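Local coordinates for transcriptional regulator, IclR family (Alicyclobacillus acidocaldarius subsp. acidocaldarius, PDB 5TJJ), which probably acts as a DNA-binding transcription factor of the IclR family, joining a helix-turn-helix domain to a C-terminal regulatory domain, at residues L18-R23 with T32-R37; V106-K109 with R115-Y118; G203-A208 with S229-E234. All blocks are in the same frame, centred on the assembly; numbering follows the deposited sequence.

Contact 1: residues L18-R23 with T32-R37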
ATOM      1  N   LEU A  18       6.232 -12.757  -2.176  1.00 39.88           N
ATOM      2  CA  LEU A  18       5.947 -11.365  -2.469  1.00 40.21           C
ATOM      3  C   LEU A  18       6.741 -10.420  -1.594  1.00 39.94           C
ATOM      4  O   LEU A  18       7.195  -9.366  -2.061  1.00 40.43           O
ATOM      5  CB  LEU A  18       4.463 -11.079  -2.354  1.00 40.13           C
ATOM      6  CG  LEU A  18       3.592 -11.837  -3.359  1.00 39.15           C
ATOM      7  CD1 LEU A  18       2.124 -11.669  -2.998  1.00 39.00           C
ATOM      8  CD2 LEU A  18       3.850 -11.345  -4.775  1.00 39.66           C
ATOM      9  N   LYS A  19       6.928 -10.793  -0.340  1.00 39.62           N
ATOM     10  CA  LYS A  19       7.787 -10.007   0.548  1.00 42.20           C
ATOM     11  C   LYS A  19       9.219  -9.956   0.060  1.00 41.72           C
ATOM     12  O   LYS A  19       9.843  -8.928   0.172  1.00 44.34           O
ATOM     13  CB  LYS A  19       7.729 -10.506   1.988  1.00 44.01           C
ATOM     14  CG  LYS A  19       6.389 -10.190   2.615  1.00 46.09           C
ATOM     15  CD  LYS A  19       6.150 -10.835   3.973  1.00 49.16           C
ATOM     16  CE  LYS A  19       4.670 -10.705   4.303  1.00 49.99           C
ATOM     17  NZ  LYS A  19       4.350 -11.029   5.715  1.00 53.06           N
ATOM     18  N   LEU A  20       9.719 -11.048  -0.508  1.00 40.54           N
ATOM     19  CA  LEU A  20      11.078 -11.094  -1.049  1.00 40.98           C
ATOM     20  C   LEU A  20      11.233 -10.224  -2.286  1.00 40.06           C
ATOM     21  O   LEU A  20      12.203  -9.469  -2.396  1.00 42.59           O
ATOM     22  CB  LEU A  20      11.482 -12.529  -1.395  1.00 40.36           C
ATOM     23  CG  LEU A  20      12.897 -12.670  -1.951  1.00 42.85           C
ATOM     24  CD1 LEU A  20      13.933 -12.413  -0.866  1.00 45.51           C
ATOM     25  CD2 LEU A  20      13.104 -14.053  -2.543  1.00 44.54           C
ATOM     26  N   LEU A  21      10.285 -10.327  -3.211  1.00 37.41           N
ATOM     27  CA  LEU A  21      10.333  -9.527  -4.443  1.00 38.14           C
ATOM     28  C   LEU A  21      10.174  -8.018  -4.249  1.00 39.19           C
ATOM     29  O   LEU A  21      10.375  -7.258  -5.182  1.00 40.65           O
ATOM     30  CB  LEU A  21       9.314 -10.049  -5.458  1.00 36.63           C
ATOM     31  CG  LEU A  21       9.623 -11.478  -5.959  1.00 36.52           C
ATOM     32  CD1 LEU A  21       8.527 -11.938  -6.898  1.00 36.94           C
ATOM     33  CD2 LEU A  21      10.991 -11.563  -6.644  1.00 38.11           C
ATOM     34  N   SER A  22       9.825  -7.600  -3.036  1.00 39.61           N
ATOM     35  CA  SER A  22       9.657  -6.216  -2.698  1.00 42.03           C
ATOM     36  C   SER A  22      10.951  -5.617  -2.180  1.00 44.28           C
ATOM     37  O   SER A  22      10.971  -4.440  -1.876  1.00 46.06           O
ATOM     38  CB  SER A  22       8.540  -6.065  -1.636  1.00 42.69           C
ATOM     39  OG  SER A  22       8.978  -6.464  -0.350  1.00 42.70           O
ATOM     40  N   ARG A  23      12.004  -6.421  -2.038  1.00 45.52           N
ATOM     41  CA  ARG A  23      13.339  -5.914  -1.671  1.00 48.40           C
ATOM     42  C   ARG A  23      14.060  -5.496  -2.923  1.00 47.62           C
ATOM     43  O   ARG A  23      14.128  -6.277  -3.873  1.00 44.71           O
ATOM     44  CB  ARG A  23      14.187  -6.989  -0.991  1.00 50.24           C
ATOM     45  CG  ARG A  23      13.551  -7.654   0.213  1.00 51.55           C
ATOM     46  CD  ARG A  23      14.487  -8.694   0.806  1.00 53.88           C
ATOM     47  NE  ARG A  23      15.306  -8.118   1.873  1.00 58.30           N
ATOM     48  CZ  ARG A  23      15.139  -8.327   3.178  1.00 61.37           C
ATOM     49  NH1 ARG A  23      14.174  -9.142   3.639  1.00 60.65           N
ATOM     50  NH2 ARG A  23      15.961  -7.726   4.039  1.00 65.59           N
ATOM     51  N   THR A  32      15.611 -19.880  -9.469  1.00 54.99           N
ATOM     52  CA  THR A  32      16.672 -20.433  -8.621  1.00 56.31           C
ATOM     53  C   THR A  32      16.969 -19.515  -7.436  1.00 54.91           C
ATOM     54  O   THR A  32      16.941 -19.948  -6.285  1.00 54.57           O
ATOM     55  CB  THR A  32      17.971 -20.681  -9.420  1.00 59.85           C
ATOM     56  OG1 THR A  32      17.709 -21.642 -10.437  1.00 62.42           O
ATOM     57  CG2 THR A  32      19.115 -21.201  -8.529  1.00 61.29           C
ATOM     58  N   GLU A  33      17.240 -18.250  -7.721  1.00 54.93           N
ATOM     59  CA  GLU A  33      17.545 -17.277  -6.678  1.00 54.55           C
ATOM     60  C   GLU A  33      16.422 -17.231  -5.613  1.00 52.13           C
ATOM     61  O   GLU A  33      16.692 -17.255  -4.406  1.00 50.23           O
ATOM     62  CB  GLU A  33      17.760 -15.902  -7.306  1.00 56.28           C
ATOM     63  CG  GLU A  33      18.987 -15.805  -8.230  1.00 60.78           C
ATOM     64  CD  GLU A  33      19.066 -14.490  -8.999  1.00 62.32           C
ATOM     65  OE1 GLU A  33      18.001 -13.878  -9.287  1.00 61.18           O
ATOM     66  OE2 GLU A  33      20.208 -14.067  -9.315  1.00 66.24           O
ATOM     67  N   ILE A  34      15.166 -17.211  -6.067  1.00 50.96           N
ATOM     68  CA  ILE A  34      14.019 -17.229  -5.148  1.00 48.87           C
ATOM     69  C   ILE A  34      14.000 -18.481  -4.257  1.00 50.31           C
ATOM     70  O   ILE A  34      13.909 -18.378  -3.016  1.00 49.94           O
ATOM     71  CB  ILE A  34      12.672 -17.099  -5.884  1.00 46.25           C
ATOM     72  CG1 ILE A  34      12.562 -15.707  -6.506  1.00 46.82           C
ATOM     73  CG2 ILE A  34      11.505 -17.305  -4.909  1.00 44.04           C
ATOM     74  CD1 ILE A  34      11.440 -15.545  -7.509  1.00 46.56           C
ATOM     75  N   ALA A  35      14.048 -19.648  -4.893  1.00 50.76           N
ATOM     76  CA  ALA A  35      13.992 -20.918  -4.166  1.00 52.12           C
ATOM     77  C   ALA A  35      15.167 -21.095  -3.190  1.00 53.68           C
ATOM     78  O   ALA A  35      14.974 -21.518  -2.051  1.00 54.12           O
ATOM     79  CB  ALA A  35      13.922 -22.070  -5.143  1.00 54.13           C
ATOM     80  N   GLU A  36      16.366 -20.735  -3.618  1.00 55.94           N
ATOM     81  CA  GLU A  36      17.515 -20.800  -2.736  1.00 60.92           C
ATOM     82  C   GLU A  36      17.396 -19.813  -1.567  1.00 60.70           C
ATOM     83  O   GLU A  36      17.670 -20.193  -0.433  1.00 64.33           O
ATOM     84  CB  GLU A  36      18.844 -20.655  -3.507  1.00 65.16           C
ATOM     85  CG  GLU A  36      19.290 -21.969  -4.173  1.00 69.30           C
ATOM     86  CD  GLU A  36      20.412 -21.798  -5.198  1.00 73.90           C
ATOM     87  OE1 GLU A  36      20.625 -20.673  -5.713  1.00 75.10           O
ATOM     88  OE2 GLU A  36      21.087 -22.804  -5.509  1.00 77.66           O
ATOM     89  N   ARG A  37      16.952 -18.583  -1.821  1.00 58.91           N
ATOM     90  CA  ARG A  37      16.855 -17.570  -0.767  1.00 59.54           C
ATOM     91  C   ARG A  37      15.795 -17.908   0.286  1.00 57.10           C
ATOM     92  O   ARG A  37      15.988 -17.634   1.470  1.00 56.70           O
ATOM     93  CB  ARG A  37      16.564 -16.187  -1.366  1.00 61.71           C
ATOM     94  CG  ARG A  37      16.590 -15.037  -0.368  1.00 65.18           C
ATOM     95  CD  ARG A  37      17.939 -14.931   0.339  1.00 72.55           C
ATOM     96  NE  ARG A  37      18.130 -13.582   0.862  1.00 76.81           N
ATOM     97  CZ  ARG A  37      17.799 -13.166   2.084  1.00 80.11           C
ATOM     98  NH1 ARG A  37      17.302 -14.008   2.987  1.00 78.96           N
ATOM     99  NH2 ARG A  37      18.010 -11.889   2.410  1.00 83.89           N
TER
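Leu20 and Ile34 mark the closest approach of the two backbones, their CA atoms 7.9 Å apart, so that side chains from both helices meet between them. Segment 32-37 is helical throughout, while 18-23 is helical in its first part; there Ser22 OG bonds to Lys19 O, three residues back, at 2.7 Å, the small hydroxyl residue thus taking up a backbone carbonyl. Leu20 points at the other helix and uses both branches. CD2 rests against the Ile34 backbone, 4.2 Å from its CA, and CD1 touches CG of Arg37 at 3.8 Å. Beside this, Leu21 and Ile34 meet at about a right angle, with Leu21 CD2 and Ile34 CD1 4.1 Å apart. No hydrogen bond crosses the interface, as suits branched aliphatic residues in a core. Arg37 serves at the exposed border: CG lies opposite the backbone N (chi1 -174°) and the chain then bends at chi2 (58°), bringing its CG methylene against Leu20 CD1 while NE bonds to Tyr26 OH. Its NH2 comes within 4.7 Å of Arg23 NE, a meeting of like charges that may be mildly unfavourable. Ile34 also packs on Leu49 of helix 42-54, and Leu21 on Leu69 of strand 66-69. On the other flank Lys19 forms a salt bridge with Glu55 of the second subunit. Helices 9-21, 31-38 and 42-54 sharing one hydrophobic core, with a small antiparallel sheet beside them, are characteristic of a winged helix-turn-helix DNA-binding domain.

Contact 2: residues V106-K109 with R115-Y118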
ATOM      1  N   VAL A 106       1.368   5.277  23.399  1.00 37.28           N
ATOM      2  CA  VAL A 106       1.476   6.535  22.704  1.00 36.21           C
ATOM      3  C   VAL A 106       2.301   6.384  21.431  1.00 35.11           C
ATOM      4  O   VAL A 106       3.332   5.686  21.399  1.00 35.52           O
ATOM      5  CB  VAL A 106       2.080   7.577  23.649  1.00 38.54           C
ATOM      6  CG1 VAL A 106       2.489   8.835  22.898  1.00 40.80           C
ATOM      7  CG2 VAL A 106       1.076   7.945  24.726  1.00 39.16           C
ATOM      8  N   LEU A 107       1.843   7.055  20.378  1.00 33.79           N
ATOM      9  CA  LEU A 107       2.527   7.036  19.090  1.00 34.09           C
ATOM     10  C   LEU A 107       3.224   8.397  18.864  1.00 33.06           C
ATOM     11  O   LEU A 107       2.553   9.422  18.740  1.00 32.40           O
ATOM     12  CB  LEU A 107       1.514   6.721  17.980  1.00 35.16           C
ATOM     13  CG  LEU A 107       2.031   6.682  16.558  1.00 37.59           C
ATOM     14  CD1 LEU A 107       3.126   5.631  16.407  1.00 38.83           C
ATOM     15  CD2 LEU A 107       0.874   6.410  15.608  1.00 39.34           C
ATOM     16  N   VAL A 108       4.559   8.380  18.786  1.00 32.12           N
ATOM     17  CA  VAL A 108       5.380   9.599  18.681  1.00 31.95           C
ATOM     18  C   VAL A 108       6.002   9.742  17.287  1.00 33.34           C
ATOM     19  O   VAL A 108       6.548   8.790  16.742  1.00 33.54           O
ATOM     20  CB  VAL A 108       6.508   9.570  19.712  1.00 30.98           C
ATOM     21  CG1 VAL A 108       7.134  10.934  19.835  1.00 31.25           C
ATOM     22  CG2 VAL A 108       5.978   9.065  21.054  1.00 31.17           C
ATOM     23  N   LYS A 109       5.971  10.945  16.735  1.00 34.53           N
ATOM     24  CA  LYS A 109       6.487  11.168  15.385  1.00 36.05           C
ATOM     25  C   LYS A 109       7.530  12.254  15.385  1.00 36.35           C
ATOM     26  O   LYS A 109       7.375  13.264  16.050  1.00 36.02           O
ATOM     27  CB  LYS A 109       5.351  11.599  14.492  1.00 37.60           C
ATOM     28  CG  LYS A 109       5.780  12.200  13.184  1.00 40.60           C
ATOM     29  CD  LYS A 109       4.614  12.221  12.240  1.00 44.12           C
ATOM     30  CE  LYS A 109       4.990  12.921  10.955  1.00 47.72           C
ATOM     31  NZ  LYS A 109       3.926  12.615   9.971  1.00 52.33           N
ATOM     32  N   ARG A 115      12.305  18.503  17.136  1.00 47.30           N
ATOM     33  CA  ARG A 115      11.086  18.297  17.895  1.00 48.27           C
ATOM     34  C   ARG A 115      10.512  16.931  17.568  1.00 44.80           C
ATOM     35  O   ARG A 115      10.751  16.360  16.492  1.00 43.98           O
ATOM     36  CB  ARG A 115       9.991  19.343  17.589  1.00 51.47           C
ATOM     37  CG  ARG A 115      10.360  20.815  17.644  1.00 57.00           C
ATOM     38  CD  ARG A 115      10.702  21.290  19.041  1.00 63.12           C
ATOM     39  NE  ARG A 115       9.509  21.537  19.860  1.00 68.23           N
ATOM     40  CZ  ARG A 115       9.531  22.026  21.108  1.00 74.43           C
ATOM     41  NH1 ARG A 115      10.697  22.338  21.701  1.00 77.38           N
ATOM     42  NH2 ARG A 115       8.380  22.202  21.770  1.00 75.27           N
ATOM     43  N   VAL A 116       9.706  16.441  18.502  1.00 43.36           N
ATOM     44  CA  VAL A 116       8.845  15.274  18.293  1.00 39.98           C
ATOM     45  C   VAL A 116       7.449  15.642  18.724  1.00 39.57           C
ATOM     46  O   VAL A 116       7.291  16.585  19.509  1.00 41.02           O
ATOM     47  CB  VAL A 116       9.330  14.034  19.070  1.00 39.10           C
ATOM     48  CG1 VAL A 116      10.707  13.602  18.564  1.00 41.14           C
ATOM     49  CG2 VAL A 116       9.393  14.266  20.554  1.00 39.80           C
ATOM     50  N   ILE A 117       6.456  14.883  18.253  1.00 38.15           N
ATOM     51  CA  ILE A 117       5.055  15.149  18.580  1.00 38.02           C
ATOM     52  C   ILE A 117       4.245  13.860  18.839  1.00 36.94           C
ATOM     53  O   ILE A 117       4.401  12.857  18.133  1.00 36.11           O
ATOM     54  CB  ILE A 117       4.415  16.045  17.497  1.00 38.75           C
ATOM     55  CG1 ILE A 117       3.034  16.532  17.905  1.00 40.03           C
ATOM     56  CG2 ILE A 117       4.328  15.339  16.159  1.00 38.77           C
ATOM     57  CD1 ILE A 117       2.393  17.470  16.886  1.00 42.31           C
ATOM     58  N   TYR A 118       3.406  13.886  19.879  1.00 37.68           N
ATOM     59  CA  TYR A 118       2.384  12.854  20.065  1.00 37.07           C
ATOM     60  C   TYR A 118       1.321  12.975  18.963  1.00 37.84           C
ATOM     61  O   TYR A 118       0.735  14.040  18.779  1.00 40.17           O
ATOM     62  CB  TYR A 118       1.705  12.999  21.422  1.00 38.26           C
ATOM     63  CG  TYR A 118       2.517  12.612  22.638  1.00 39.09           C
ATOM     64  CD1 TYR A 118       3.761  11.983  22.530  1.00 38.36           C
ATOM     65  CD2 TYR A 118       2.015  12.857  23.921  1.00 41.33           C
ATOM     66  CE1 TYR A 118       4.485  11.621  23.651  1.00 40.74           C
ATOM     67  CE2 TYR A 118       2.727  12.487  25.062  1.00 43.40           C
ATOM     68  CZ  TYR A 118       3.971  11.860  24.922  1.00 43.97           C
ATOM     69  OH  TYR A 118       4.730  11.478  26.035  1.00 47.07           O
TER
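Val106 sets its CG1 methyl over one face of the Tyr118 ring, 3.6 Å from the centroid and 20° off the ring normal, a CH-pi contact displaced toward the rim beside CD1 and CE1. Val108, two residues on, sends CG2 to Tyr118 CE1 at 3.9 Å, running alongside the tyrosine and pointing the same way. Its other methyl, CG1, reaches Val116 CB, also at 3.9 Å. The methyl is directed there because CG1 lies opposite the backbone N (chi1 -166°) while CG2 is turned to the ring. Beta-branched valines suit this face because they favour extended backbone, and Val108 offers its two methyls to different neighbours. Beneath them the strands run antiparallel, their directions 149° apart, as the two arms of the hairpin 104-110/115-122 in the GAF-like C-terminal domain. Val108 and Tyr118 form a non-hydrogen-bonded pair. Lys109 and Ile117 form the adjacent hydrogen-bonded pair, with Lys109 N to Ile117 O at 2.8 Å and Ile117 N to Lys109 O at 2.9 Å. Each carbonyl takes a second, weaker contact from a CA-H: Val108 CA to Ile117 O and Val116 CA to Lys109 O. Lys109 and Ile117 project from the opposite face, the lysine extended to a weak hydrogen bond with Tyr87 OH. Farther out, Phe146 and Phe150 of helix 144-151 cover Val108 and Val116, Phe139 meets the Tyr118 ring, and Leu107 faces helix 86-101. Backbone bonds from Val106 and Val108 tie the hairpin to strand 218-227, and Val116 is joined to Phe139 of strand 138-140.

Contact 3: residues G203-A208 with S229-E234; sequences GISAVA and SVIQGE
The connection from strand 218-227 to helix 233-253 passes over the start of the neighbouring strand 204-212, and Ile231 meets Ser205 where it does so. The contact is small, burying 92 Å² in all, and centres on one methyl group: Ile231 CD1 lies 3.5 Å from Ser205 OG and 3.6 Å from Ser205 CB. Both side chains are directed toward the opposing segment. In Ile231 the CG1 branch stands beside the backbone N, and a chi2 of 175° stretches CD1 outward to the serine, giving the long arm of an isoleucine the reach needed to touch a residue whose CA is 8.5 Å from its own CA. Serine suits the other side because it is short and carries a polar tip that neighbours can bind. That tip is buried, and it is engaged twice: OG is hydrogen-bonded to Thr228 OG1 and to His197 ND1. The methyl of Ile231 therefore covers a hydroxyl already tied into a small polar cluster with Thr228, just past strand 218-227, and His197 at the end of strand 194-197, and touches it by van der Waals contact alone. At the outer end Gly203 O approaches Ser229 N to 4.5 Å, too far for a hydrogen bond; the backbone of Gly203 is instead bonded to Thr228, the residue preceding Ser229. A positive phi of 87° at Gly203 favours glycine where the chain enters the strand. Ile231 also touches Thr226 and Val236, and Gln232 N bonds to Asp235 OD2 in the approach to helix 233-253. Along the same strand face Val207 packs on Val240 and Leu243. A helix folded back across its antiparallel sheet, with helix 144-151 against the face bearing Ala206 and Ala208, is consistent with the GAF-like fold of IclR C-terminal domains.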
ATOM      1  N   GLY A 203       7.195  11.344  38.700  1.00 44.45           N
ATOM      2  CA  GLY A 203       6.264  10.225  38.913  1.00 44.42           C
ATOM      3  C   GLY A 203       5.925   9.345  37.727  1.00 42.56           C
ATOM      4  O   GLY A 203       5.309   8.302  37.911  1.00 41.41           O
ATOM      5  N   ILE A 204       6.350   9.734  36.522  1.00 42.05           N
ATOM      6  CA  ILE A 204       5.954   9.053  35.296  1.00 41.26           C
ATOM      7  C   ILE A 204       7.135   8.318  34.656  1.00 40.71           C
ATOM      8  O   ILE A 204       8.188   8.900  34.426  1.00 38.83           O
ATOM      9  CB  ILE A 204       5.380  10.050  34.288  1.00 41.35           C
ATOM     10  CG1 ILE A 204       4.192  10.785  34.890  1.00 42.82           C
ATOM     11  CG2 ILE A 204       5.010   9.364  32.960  1.00 40.31           C
ATOM     12  CD1 ILE A 204       2.994   9.917  35.140  1.00 44.13           C
ATOM     13  N   SER A 205       6.941   7.034  34.374  1.00 41.21           N
ATOM     14  CA  SER A 205       7.941   6.268  33.646  1.00 42.61           C
ATOM     15  C   SER A 205       7.507   5.995  32.205  1.00 41.40           C
ATOM     16  O   SER A 205       6.336   6.071  31.856  1.00 41.61           O
ATOM     17  CB  SER A 205       8.259   4.970  34.371  1.00 44.17           C
ATOM     18  OG  SER A 205       8.650   5.241  35.718  1.00 46.54           O
ATOM     19  N   ALA A 206       8.503   5.734  31.369  1.00 41.23           N
ATOM     20  CA  ALA A 206       8.314   5.512  29.926  1.00 37.82           C
ATOM     21  C   ALA A 206       9.199   4.368  29.443  1.00 35.30           C
ATOM     22  O   ALA A 206      10.334   4.242  29.847  1.00 36.01           O
ATOM     23  CB  ALA A 206       8.593   6.781  29.142  1.00 36.27           C
ATOM     24  N   VAL A 207       8.627   3.537  28.597  1.00 35.05           N
ATOM     25  CA  VAL A 207       9.296   2.476  27.871  1.00 34.42           C
ATOM     26  C   VAL A 207       8.964   2.734  26.406  1.00 34.00           C
ATOM     27  O   VAL A 207       7.785   2.930  26.062  1.00 32.67           O
ATOM     28  CB  VAL A 207       8.706   1.127  28.268  1.00 36.02           C
ATOM     29  CG1 VAL A 207       9.427   0.001  27.554  1.00 37.74           C
ATOM     30  CG2 VAL A 207       8.746   0.966  29.782  1.00 37.39           C
ATOM     31  N   ALA A 208       9.992   2.702  25.554  1.00 33.92           N
ATOM     32  CA  ALA A 208       9.865   3.097  24.180  1.00 32.82           C
ATOM     33  C   ALA A 208      10.655   2.204  23.245  1.00 33.77           C
ATOM     34  O   ALA A 208      11.696   1.680  23.584  1.00 34.43           O
ATOM     35  CB  ALA A 208      10.337   4.515  24.036  1.00 33.24           C
ATOM     36  N   SER A 229       5.866   4.901  40.744  1.00 45.07           N
ATOM     37  CA  SER A 229       5.742   4.435  42.107  1.00 47.79           C
ATOM     38  C   SER A 229       5.000   3.107  42.235  1.00 50.60           C
ATOM     39  O   SER A 229       5.012   2.513  43.310  1.00 53.18           O
ATOM     40  CB  SER A 229       5.059   5.501  42.969  1.00 48.99           C
ATOM     41  OG  SER A 229       3.714   5.704  42.583  1.00 48.80           O
ATOM     42  N   VAL A 230       4.321   2.658  41.174  1.00 50.39           N
ATOM     43  CA  VAL A 230       3.599   1.391  41.211  1.00 53.51           C
ATOM     44  C   VAL A 230       4.090   0.362  40.205  1.00 53.23           C
ATOM     45  O   VAL A 230       3.532  -0.709  40.138  1.00 56.40           O
ATOM     46  CB  VAL A 230       2.049   1.566  41.072  1.00 55.01           C
ATOM     47  CG1 VAL A 230       1.493   2.468  42.178  1.00 57.18           C
ATOM     48  CG2 VAL A 230       1.642   2.032  39.680  1.00 52.22           C
ATOM     49  N   ILE A 231       5.128   0.664  39.449  1.00 53.34           N
ATOM     50  CA  ILE A 231       5.809  -0.332  38.635  1.00 56.12           C
ATOM     51  C   ILE A 231       6.321  -1.499  39.495  1.00 60.85           C
ATOM     52  O   ILE A 231       6.874  -1.288  40.564  1.00 62.13           O
ATOM     53  CB  ILE A 231       7.013   0.293  37.880  1.00 54.23           C
ATOM     54  CG1 ILE A 231       6.519   1.122  36.719  1.00 51.91           C
ATOM     55  CG2 ILE A 231       7.973  -0.781  37.348  1.00 54.56           C
ATOM     56  CD1 ILE A 231       7.634   1.860  35.993  1.00 50.92           C
ATOM     57  N   GLN A 232       6.161  -2.717  38.982  1.00 65.94           N
ATOM     58  CA  GLN A 232       6.495  -3.957  39.699  1.00 72.79           C
ATOM     59  C   GLN A 232       7.369  -4.866  38.829  1.00 73.13           C
ATOM     60  O   GLN A 232       7.726  -4.486  37.701  1.00 71.81           O
ATOM     61  CB  GLN A 232       5.205  -4.639  40.142  1.00 77.62           C
ATOM     62  CG  GLN A 232       4.548  -3.907  41.306  1.00 81.26           C
ATOM     63  CD  GLN A 232       3.098  -4.315  41.556  1.00 86.75           C
ATOM     64  OE1 GLN A 232       2.434  -4.886  40.680  1.00 88.77           O
ATOM     65  NE2 GLN A 232       2.588  -3.994  42.756  1.00 88.19           N
ATOM     66  N   GLY A 233       7.743  -6.033  39.371  1.00 76.29           N
ATOM     67  CA  GLY A 233       8.743  -6.925  38.774  1.00 74.77           C
ATOM     68  C   GLY A 233       8.643  -7.021  37.276  1.00 71.07           C
ATOM     69  O   GLY A 233       9.412  -6.395  36.535  1.00 70.55           O
ATOM     70  N   GLU A 234       7.640  -7.744  36.817  1.00 70.62           N
ATOM     71  CA  GLU A 234       7.564  -8.084  35.405  1.00 68.89           C
ATOM     72  C   GLU A 234       7.037  -6.983  34.491  1.00 62.46           C
ATOM     73  O   GLU A 234       7.129  -7.121  33.284  1.00 60.71           O
ATOM     74  CB  GLU A 234       6.750  -9.372  35.224  1.00 74.60           C
ATOM     75  CG  GLU A 234       7.288 -10.556  36.046  1.00 80.49           C
ATOM     76  CD  GLU A 234       6.856 -11.932  35.542  1.00 84.68           C
ATOM     77  OE1 GLU A 234       6.600 -12.093  34.322  1.00 82.62           O
ATOM     78  OE2 GLU A 234       6.796 -12.865  36.380  1.00 90.16           O
TER

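Overall arrangement
Contacts 2 and 3 belong to one six-stranded antiparallel sheet, with strand 218-227 lying between the hairpin of contact 2 and the strand of contact 3. Their centres are 20 Å apart, and their nearest atoms come to about 7 Å without touching; helix 144-151 packs against residues of both. Contact 1 stands apart in the helix-turn-helix domain, on the opposite side of the chain's centre, with its centre 35 Å from that of contact 2 and 42 Å from that of contact 3. This spacing fits a chain of two domains, as in other IclR regulators, where the first typically reads DNA and the second generally senses an effector.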